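Local coordinates for protein intimin (Escherichia coli O127:H6 str. E2348/69, PDB 6TQD) that probably acts as a cell-adhesion protein of the bacterial surface, with an extended extracellular passenger that restrains its sphere of action, at residues L6-P11 with N89-V94. Numbering follows the deposited sequence.
With NA (sodium ion), chain I.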
loop_
_atom_site.group_PDB
_atom_site.type_symbol
_atom_site.label_atom_id
_atom_site.label_comp_id
_atom_site.label_asym_id
_atom_site.label_seq_id
_atom_site.Cartn_x
_atom_site.Cartn_y
_atom_site.Cartn_z
ATOM N N LEU A 6 3.102 8.689 -34.310
ATOM C CA LEU A 6 2.342 8.894 -33.077
ATOM C C LEU A 6 2.881 7.979 -31.994
ATOM O O LEU A 6 2.918 6.760 -32.189
ATOM C CB LEU A 6 0.864 8.590 -33.326
ATOM C CG LEU A 6 -0.075 8.786 -32.145
ATOM C CD1 LEU A 6 0.041 10.198 -31.606
ATOM C CD2 LEU A 6 -1.504 8.461 -32.559
ATOM N N SER A 7 3.284 8.556 -30.868
ATOM C CA SER A 7 3.751 7.774 -29.729
ATOM C C SER A 7 3.147 8.319 -28.440
ATOM O O SER A 7 2.844 9.514 -28.322
ATOM C CB SER A 7 5.282 7.785 -29.609
ATOM O OG SER A 7 5.768 9.062 -29.246
ATOM N N LEU A 8 2.937 7.414 -27.483
ATOM C CA LEU A 8 2.478 7.732 -26.136
ATOM C C LEU A 8 3.380 7.020 -25.137
ATOM O O LEU A 8 3.617 5.814 -25.255
ATOM C CB LEU A 8 1.043 7.247 -25.953
ATOM C CG LEU A 8 0.448 7.358 -24.549
ATOM C CD1 LEU A 8 0.343 8.807 -24.097
ATOM C CD2 LEU A 8 -0.929 6.680 -24.508
ATOM N N ASN A 9 3.886 7.761 -24.160
ATOM C CA ASN A 9 4.641 7.191 -23.055
ATOM C C ASN A 9 4.074 7.716 -21.747
ATOM O O ASN A 9 3.645 8.870 -21.668
ATOM C CB ASN A 9 6.136 7.525 -23.153
ATOM C CG ASN A 9 6.843 6.745 -24.276
ATOM O OD1 ASN A 9 6.726 7.082 -25.457
ATOM N ND2 ASN A 9 7.589 5.703 -23.908
ATOM N N ILE A 10 4.059 6.849 -20.740
ATOM C CA ILE A 10 3.602 7.183 -19.398
ATOM C C ILE A 10 4.768 6.956 -18.454
ATOM O O ILE A 10 5.029 5.832 -18.037
ATOM C CB ILE A 10 2.366 6.351 -19.002
ATOM C CG1 ILE A 10 1.271 6.530 -20.066
ATOM C CG2 ILE A 10 1.882 6.760 -17.605
ATOM C CD1 ILE A 10 -0.040 5.831 -19.759
ATOM N N PRO A 11 5.530 8.012 -18.136
ATOM C CA PRO A 11 6.823 7.815 -17.462
ATOM C C PRO A 11 6.707 7.357 -16.026
ATOM O O PRO A 11 7.665 6.772 -15.512
ATOM C CB PRO A 11 7.476 9.202 -17.530
ATOM C CG PRO A 11 6.331 10.146 -17.669
ATOM C CD PRO A 11 5.304 9.426 -18.488
ATOM N N ASN A 89 -5.083 7.678 -36.570
ATOM C CA ASN A 89 -4.061 6.738 -36.129
ATOM C C ASN A 89 -4.054 6.704 -34.611
ATOM O O ASN A 89 -4.445 7.660 -33.946
ATOM C CB ASN A 89 -2.669 7.198 -36.557
ATOM C CG ASN A 89 -2.513 7.260 -38.058
ATOM O OD1 ASN A 89 -2.702 6.269 -38.785
ATOM N ND2 ASN A 89 -2.162 8.440 -38.540
ATOM N N SER A 90 -3.608 5.583 -34.063
ATOM C CA SER A 90 -3.465 5.469 -32.623
ATOM C C SER A 90 -2.033 5.108 -32.256
ATOM O O SER A 90 -1.214 4.728 -33.099
ATOM C CB SER A 90 -4.473 4.484 -32.046
ATOM O OG SER A 90 -4.261 3.190 -32.538
ATOM N N SER A 91 -1.734 5.273 -30.969
ATOM C CA SER A 91 -0.480 4.860 -30.365
ATOM C C SER A 91 -0.581 3.417 -29.878
ATOM O O SER A 91 -1.592 2.742 -30.050
ATOM C CB SER A 91 -0.165 5.759 -29.169
ATOM O OG SER A 91 -1.099 5.534 -28.117
ATOM N N ASN A 92 0.481 2.944 -29.228
ATOM C CA ASN A 92 0.350 1.735 -28.434
ATOM C C ASN A 92 -0.685 1.966 -27.331
ATOM O O ASN A 92 -0.972 3.101 -26.929
ATOM C CB ASN A 92 1.679 1.429 -27.744
ATOM C CG ASN A 92 2.767 0.984 -28.696
ATOM O OD1 ASN A 92 2.502 0.347 -29.711
ATOM N ND2 ASN A 92 4.010 1.313 -28.364
ATOM N N ASN A 93 -1.243 0.863 -26.820
ATOM C CA ASN A 93 -2.099 0.893 -25.635
ATOM C C ASN A 93 -1.158 0.735 -24.447
ATOM O O ASN A 93 -0.575 -0.334 -24.251
ATOM C CB ASN A 93 -3.133 -0.228 -25.723
ATOM C CG ASN A 93 -4.383 0.059 -24.917
ATOM O OD1 ASN A 93 -4.641 1.202 -24.507
ATOM N ND2 ASN A 93 -5.201 -0.969 -24.736
ATOM N N VAL A 94 -0.993 1.797 -23.675
ATOM C CA VAL A 94 0.098 1.903 -22.715
ATOM C C VAL A 94 -0.417 1.677 -21.304
ATOM O O VAL A 94 -1.421 2.269 -20.883
ATOM C CB VAL A 94 0.786 3.279 -22.838
ATOM C CG1 VAL A 94 1.940 3.399 -21.882
ATOM C CG2 VAL A 94 1.264 3.504 -24.270
HETATM NA NA NA I . 5.503 3.577 -17.323
HETATM O O HOH W 1 1.690 4.752 -33.565
HETATM O O HOH W 2 4.213 3.574 -26.716
HETATM O O HOH W 3 6.733 3.986 -15.272
HETATM O O HOH W 4 6.329 1.340 -16.134
HETATM O O HOH W 5 3.376 3.549 -16.641
HETATM O O HOH W 6 3.996 2.631 -19.232
#
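Leu8 and Ile10 close over Val94 where the outermost strand 6-9 of one sheet faces strand 90-101 of the other, a small example of two sheets of a beta sandwich meeting through alternate inward-pointing side chains. Val94 splits its branches: with CG1 anti to its backbone N (chi1 -178°), that methyl lies 3.7 Å from Ile10 CG1, while CG2 crosses toward Leu8 CD2 at 3.9 Å. Beside this patch sits Ser91, its CB against Leu8 CB and its OG 3.5 Å from the same Leu8 CB. The buried hydroxyl is still satisfied, since OG donates to Asn92 O and also bonds to Ala83 N. At the far end Leu6 CD2 lies 3.3 Å from Asn89 O, over the backbone leading into Ser91.

The wetter margin is bridged by solvent instead. One water donates to both Leu6 O and Ser90 O; another donates to Leu8 O and accepts from Asn92 ND2. Past the packed end, Ile10 O binds a sodium ion at 2.4 Å, with four waters around the metal.

Strands 6-9 and 90-94 run 25° from parallel, yet belong to different sheets of this beta sandwich: 6-9 pairs with strand 21-30, whereas 90-101 pairs with strand 76-85.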